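Local coordinates for protein 5-carboxymethyl-2-hydroxymuconate semialdehyde dehydrogenase (Thermus thermophilus, PDB 2D4E) that probably oxidises 5-carboxymethyl-2-hydroxymuconate semialdehyde to the corresponding acid with NAD as cofactor, as a member of the aldehyde dehydrogenase family, at residues C[351-354]-C[355-359]; C[171-175]-C[176-180]. All coordinates share one frame; numbering follows the deposited sequence.

Contact 1 (C[351-354]-C[355-359])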
loop_
_atom_site.group_PDB
_atom_site.type_symbol
_atom_site.label_atom_id
_atom_site.label_comp_id
_atom_site.label_asym_id
_atom_site.label_seq_id
_atom_site.Cartn_x
_atom_site.Cartn_y
_atom_site.Cartn_z
ATOM N N GLU C 351 -8.164 40.210 25.266
ATOM C CA GLU C 351 -8.817 40.454 23.988
ATOM C C GLU C 351 -9.604 39.218 23.571
ATOM O O GLU C 351 -10.666 39.325 22.961
ATOM C CB GLU C 351 -7.785 40.801 22.909
ATOM C CG GLU C 351 -7.294 42.238 22.973
ATOM C CD GLU C 351 -6.143 42.510 22.017
ATOM O OE1 GLU C 351 -6.118 41.902 20.924
ATOM O OE2 GLU C 351 -5.271 43.341 22.354
ATOM N N HIS C 352 -9.084 38.040 23.906
ATOM C CA HIS C 352 -9.771 36.811 23.552
ATOM C C HIS C 352 -10.997 36.620 24.448
ATOM O O HIS C 352 -12.010 36.065 24.017
ATOM C CB HIS C 352 -8.831 35.612 23.673
ATOM C CG HIS C 352 -9.425 34.341 23.148
ATOM N ND1 HIS C 352 -9.896 34.222 21.858
ATOM C CD2 HIS C 352 -9.670 33.154 23.749
ATOM C CE1 HIS C 352 -10.410 33.018 21.688
ATOM N NE2 HIS C 352 -10.286 32.351 22.822
ATOM N N LEU C 353 -10.901 37.082 25.692
ATOM C CA LEU C 353 -12.025 36.976 26.619
ATOM C C LEU C 353 -13.137 37.898 26.120
ATOM O O LEU C 353 -14.317 37.542 26.159
ATOM C CB LEU C 353 -11.609 37.379 28.040
ATOM C CG LEU C 353 -12.730 37.313 29.090
ATOM C CD1 LEU C 353 -13.267 35.883 29.187
ATOM C CD2 LEU C 353 -12.208 37.781 30.440
ATOM N N GLN C 354 -12.759 39.082 25.641
ATOM C CA GLN C 354 -13.753 40.018 25.125
ATOM C C GLN C 354 -14.436 39.412 23.895
ATOM O O GLN C 354 -15.641 39.591 23.699
ATOM C CB GLN C 354 -13.115 41.365 24.744
ATOM C CG GLN C 354 -14.151 42.395 24.261
ATOM C CD GLN C 354 -13.555 43.734 23.835
ATOM O OE1 GLN C 354 -12.736 44.323 24.542
ATOM N NE2 GLN C 354 -13.988 44.230 22.677
ATOM N N ARG C 355 -13.676 38.688 23.071
ATOM C CA ARG C 355 -14.256 38.081 21.879
ATOM C C ARG C 355 -15.227 36.970 22.250
ATOM O O ARG C 355 -16.328 36.892 21.704
ATOM C CB ARG C 355 -13.178 37.512 20.945
ATOM C CG ARG C 355 -13.552 37.700 19.471
ATOM C CD ARG C 355 -13.422 36.456 18.593
ATOM N NE ARG C 355 -12.037 36.107 18.305
ATOM C CZ ARG C 355 -11.627 35.508 17.188
ATOM N NH1 ARG C 355 -12.493 35.194 16.236
ATOM N NH2 ARG C 355 -10.346 35.208 17.034
ATOM N N VAL C 356 -14.816 36.106 23.171
ATOM C CA VAL C 356 -15.670 35.005 23.605
ATOM C C VAL C 356 -16.934 35.560 24.265
ATOM O O VAL C 356 -18.036 35.090 23.990
ATOM C CB VAL C 356 -14.924 34.075 24.599
ATOM C CG1 VAL C 356 -15.871 33.010 25.134
ATOM C CG2 VAL C 356 -13.744 33.407 23.901
ATOM N N LEU C 357 -16.773 36.559 25.130
ATOM C CA LEU C 357 -17.925 37.168 25.795
ATOM C C LEU C 357 -18.823 37.829 24.763
ATOM O O LEU C 357 -20.028 37.945 24.961
ATOM C CB LEU C 357 -17.475 38.205 26.823
ATOM C CG LEU C 357 -17.063 37.639 28.186
ATOM C CD1 LEU C 357 -16.513 38.755 29.065
ATOM C CD2 LEU C 357 -18.272 36.978 28.844
ATOM N N GLY C 358 -18.227 38.266 23.662
ATOM C CA GLY C 358 -19.002 38.888 22.610
ATOM C C GLY C 358 -19.955 37.879 22.004
ATOM O O GLY C 358 -21.089 38.219 21.645
ATOM N N TYR C 359 -19.493 36.634 21.876
ATOM C CA TYR C 359 -20.323 35.573 21.325
ATOM C C TYR C 359 -21.389 35.190 22.347
ATOM O O TYR C 359 -22.527 34.904 21.990
ATOM C CB TYR C 359 -19.474 34.356 20.957
ATOM C CG TYR C 359 -18.826 34.459 19.590
ATOM C CD1 TYR C 359 -17.442 34.534 19.453
ATOM C CD2 TYR C 359 -19.602 34.466 18.430
ATOM C CE1 TYR C 359 -16.844 34.610 18.199
ATOM C CE2 TYR C 359 -19.014 34.544 17.168
ATOM C CZ TYR C 359 -17.638 34.614 17.060
ATOM O OH TYR C 359 -17.051 34.680 15.816
HETATM O O HOH W 1 -8.931 35.693 19.660
#
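Val356 CG2 sits over one face of the His352 ring, 4.0 Å from the ring centroid, in a CH-pi contact. The methyl is offset toward the rim, and His352 NE2 is the ring atom nearest Val356 CG2, at 3.8 Å. The His352 side chain carries its CG anti to the backbone N (chi1 -172°), which swings the ring along the helix to meet the valine one turn on. Leu353 and Leu357 form a separate apolar pair: Leu353 CG meets Leu357 CD1 at 4.0 Å, with the two side chains side by side and pointing the same way.

Water links the polar ends. The water lies 2.8 Å from His352 ND1 and accepts a hydrogen bond from Arg355 NH2 at 3.0 Å, in the plane and at the edge of the guanidinium. The arginine chain bends at chi2 and chi3 to get there.

Outside partners fix both ends. His352 NE2 is hydrogen-bonded to Phe411 O, so both ring nitrogens are engaged. Arg355 NH2 also bonds Glu250 OE1. Leu392 and Ile410 pack against Val356.

The backbone sets the spacing. Val356 N bonds His352 O at 2.9 Å, and Leu357 N bonds Leu353 O at 2.8 Å. These are the i to i+4 bonds of an alpha-helix. Helix 350-365 is amphipathic here: His352, Leu353 and Val356 are buried, while Glu351, Gln354 and Arg355 are exposed. It belongs to an aldehyde dehydrogenase fold and brings Arg355 near the bound NAD.

Contact 2 (C[171-175]-C[176-180]). With NAD (nicotinamide-adenine-dinucleotide), chain K.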
loop_
_atom_site.group_PDB
_atom_site.type_symbol
_atom_site.label_atom_id
_atom_site.label_comp_id
_atom_site.label_asym_id
_atom_site.label_seq_id
_atom_site.Cartn_x
_atom_site.Cartn_y
_atom_site.Cartn_z
ATOM N N PRO C 171 -0.476 28.325 16.306
ATOM C CA PRO C 171 -1.397 29.037 17.201
ATOM C C PRO C 171 -0.922 29.159 18.644
ATOM O O PRO C 171 0.020 28.484 19.061
ATOM C CB PRO C 171 -2.677 28.223 17.078
ATOM C CG PRO C 171 -2.143 26.830 17.002
ATOM C CD PRO C 171 -0.957 26.950 16.057
ATOM N N TRP C 172 -1.603 30.005 19.413
ATOM C CA TRP C 172 -1.225 30.261 20.803
ATOM C C TRP C 172 -1.681 29.293 21.889
ATOM O O TRP C 172 -1.153 29.341 22.996
ATOM C CB TRP C 172 -1.677 31.672 21.213
ATOM C CG TRP C 172 -3.147 31.954 20.979
ATOM C CD1 TRP C 172 -3.679 32.740 19.999
ATOM C CD2 TRP C 172 -4.260 31.430 21.719
ATOM N NE1 TRP C 172 -5.051 32.740 20.080
ATOM C CE2 TRP C 172 -5.436 31.943 21.125
ATOM C CE3 TRP C 172 -4.380 30.575 22.825
ATOM C CZ2 TRP C 172 -6.719 31.631 21.598
ATOM C CZ3 TRP C 172 -5.656 30.264 23.297
ATOM C CH2 TRP C 172 -6.809 30.793 22.681
ATOM N N ASN C 173 -2.634 28.415 21.596
ATOM C CA ASN C 173 -3.145 27.529 22.640
ATOM C C ASN C 173 -2.240 26.389 23.099
ATOM O O ASN C 173 -2.153 26.125 24.301
ATOM C CB ASN C 173 -4.536 26.998 22.247
ATOM C CG ASN C 173 -4.487 25.974 21.138
ATOM O OD1 ASN C 173 -3.738 26.118 20.169
ATOM N ND2 ASN C 173 -5.303 24.931 21.266
ATOM N N ALA C 174 -1.559 25.725 22.169
ATOM C CA ALA C 174 -0.669 24.614 22.524
ATOM C C ALA C 174 0.638 24.701 21.728
ATOM O O ALA C 174 0.912 23.860 20.871
ATOM C CB ALA C 174 -1.369 23.280 22.253
ATOM N N PRO C 175 1.471 25.711 22.030
ATOM C CA PRO C 175 2.763 25.996 21.393
ATOM C C PRO C 175 3.689 24.818 21.117
ATOM O O PRO C 175 4.064 24.578 19.972
ATOM C CB PRO C 175 3.396 27.011 22.344
ATOM C CG PRO C 175 2.217 27.751 22.854
ATOM C CD PRO C 175 1.238 26.640 23.149
ATOM N N LEU C 176 4.067 24.088 22.160
ATOM C CA LEU C 176 4.977 22.961 21.983
ATOM C C LEU C 176 4.397 21.810 21.166
ATOM O O LEU C 176 5.008 21.359 20.199
ATOM C CB LEU C 176 5.439 22.425 23.341
ATOM C CG LEU C 176 6.552 21.380 23.243
ATOM C CD1 LEU C 176 7.825 22.038 22.716
ATOM C CD2 LEU C 176 6.801 20.758 24.603
ATOM N N MET C 177 3.221 21.333 21.560
ATOM C CA MET C 177 2.583 20.214 20.867
ATOM C C MET C 177 2.269 20.489 19.401
ATOM O O MET C 177 2.561 19.670 18.533
ATOM C CB MET C 177 1.299 19.807 21.599
ATOM C CG MET C 177 0.444 18.768 20.889
ATOM S SD MET C 177 1.294 17.217 20.593
ATOM C CE MET C 177 0.828 16.906 18.886
ATOM N N LEU C 178 1.682 21.645 19.123
ATOM C CA LEU C 178 1.317 21.980 17.758
ATOM C C LEU C 178 2.476 22.360 16.840
ATOM O O LEU C 178 2.371 22.211 15.627
ATOM C CB LEU C 178 0.260 23.081 17.771
ATOM C CG LEU C 178 -0.994 22.676 18.557
ATOM C CD1 LEU C 178 -2.003 23.797 18.501
ATOM C CD2 LEU C 178 -1.582 21.393 17.985
ATOM N N SER C 179 3.581 22.844 17.396
ATOM C CA SER C 179 4.712 23.203 16.548
ATOM C C SER C 179 5.535 21.956 16.244
ATOM O O SER C 179 5.947 21.749 15.107
ATOM C CB SER C 179 5.591 24.277 17.208
ATOM O OG SER C 179 6.240 23.788 18.371
ATOM N N THR C 180 5.757 21.119 17.255
ATOM C CA THR C 180 6.525 19.889 17.061
ATOM C C THR C 180 5.776 18.916 16.158
ATOM O O THR C 180 6.390 18.057 15.523
ATOM C CB THR C 180 6.849 19.184 18.401
ATOM O OG1 THR C 180 5.633 18.835 19.076
ATOM C CG2 THR C 180 7.688 20.098 19.286
HETATM P PA NAD K . -4.384 32.816 14.226
HETATM O O1A NAD K . -4.559 34.264 14.201
HETATM O O2A NAD K . -4.715 32.194 12.932
HETATM O O5B NAD K . -2.874 32.344 14.586
HETATM C C5B NAD K . -2.141 31.260 13.924
HETATM C C4B NAD K . -0.826 31.821 13.427
HETATM O O4B NAD K . -1.197 32.685 12.331
HETATM C C3B NAD K . -0.092 32.754 14.431
HETATM O O3B NAD K . 1.267 32.313 14.633
HETATM C C2B NAD K . -0.214 34.131 13.759
HETATM O O2B NAD K . 0.896 35.009 14.052
HETATM C C1B NAD K . -0.321 33.751 12.296
HETATM N N9A NAD K . -0.925 34.798 11.493
HETATM C C8A NAD K . -1.994 35.626 11.785
HETATM N N7A NAD K . -2.290 36.501 10.796
HETATM C C5A NAD K . -1.342 36.192 9.820
HETATM C C6A NAD K . -1.096 36.750 8.509
HETATM N N6A NAD K . -1.817 37.749 7.994
HETATM N N1A NAD K . -0.050 36.194 7.788
HETATM C C2A NAD K . 0.700 35.154 8.332
HETATM N N3A NAD K . 0.549 34.585 9.520
HETATM C C4A NAD K . -0.491 35.142 10.227
HETATM O O3 NAD K . -5.243 32.278 15.362
HETATM P PN NAD K . -5.070 31.511 16.739
HETATM O O1N NAD K . -5.772 32.337 17.742
HETATM O O2N NAD K . -3.639 31.264 16.980
HETATM O O5D NAD K . -5.960 30.327 16.285
HETATM C C5D NAD K . -6.672 29.420 17.091
HETATM C C4D NAD K . -7.301 28.678 15.954
HETATM O O4D NAD K . -6.465 27.598 15.479
HETATM C C3D NAD K . -8.712 28.150 16.174
HETATM O O3D NAD K . -9.617 28.514 15.113
HETATM C C2D NAD K . -8.450 26.650 16.290
HETATM O O2D NAD K . -9.629 25.896 15.940
HETATM C C1D NAD K . -7.280 26.473 15.348
HETATM N N1N NAD K . -6.509 25.244 15.597
HETATM C C2N NAD K . -6.729 24.268 14.637
HETATM C C3N NAD K . -6.048 23.072 14.811
HETATM C C7N NAD K . -6.217 21.911 13.842
HETATM O O7N NAD K . -5.588 20.889 14.048
HETATM N N7N NAD K . -7.052 22.022 12.794
HETATM C C4N NAD K . -5.149 22.858 15.954
HETATM C C5N NAD K . -5.023 23.953 16.857
HETATM C C6N NAD K . -5.661 25.159 16.749
#
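Pro175 O is gripped twice by Ser179. Ser179 OG donates to Pro175 O at 2.8 Å and Ser179 N at 3.1 Å, from opposite faces of the carbonyl plane. A chi1 of 67° places OG between the backbone N and the carbonyl carbon, folded back toward the preceding turn. Thr180 repeats the pattern one residue on, with both N and OG1 bonded to Leu176 O.

Ala174 stands at the N-cap position. Ala174 O accepts from Leu178 N at 2.9 Å, almost in line with the carbonyl. Leu178 reaches back over the loop. Leu178 CG touches Ala174 CB at 3.8 Å. Leu178 CD1 presses on Pro171 CG at 3.4 Å, a tight contact in which the side chains cross at about a right angle. Leu178 CD1 also meets Asn173 OD1 and lies 3.4 Å from NAD C5N of the nicotinamide ring. Asn173 OD1 is buried with no polar partner in the model, whereas Asn173 ND2 bonds Glu303 O.

Trp172 meets the cofactor at its diphosphate. Trp172 N makes a weak bond of 3.4 Å to NAD O2N, and its indole lies obliquely beside phosphate oxygen O1N and meets the rings of Trp200 and Phe411. Putting an alanine at Trp172 would probably open a gap beside the NAD phosphate and take away the indole that the rings of Trp200 and Phe411 meet.

The Pro-Trp-Asn run belongs to a loop of the NAD-binding fold. It joins strand 166-169 to helix 175-188, and the chain then returns as the adjacent parallel strand 193-196, a beta-alpha-beta crossover. Helix 118-136 packs on Leu176, Met177 and Thr180, while helix 203-214 packs on Pro175, Leu176, Ser179 and Thr180.

Overall arrangement
Contact 2 comes first in the chain and lies deep, its centre about 6 Å from the centre of the chain. Contact 1 lies further out, at about 21 Å. Their centres are about 21 Å apart, yet the two meet through one ring pair. His352 and Trp172 pack edge-to-face, with His352 NE2 3.8 Å from Trp172 CH2. The tryptophan thus stands between the histidine of helix 350-365 and the NAD phosphate. Contact 2 touches the cofactor directly, through Pro171, Trp172 and Leu178. Contact 1 stays beside it: the nearest atoms of the Arg355 side chain are about 5 Å from NAD and about 4 Å from a sodium ion.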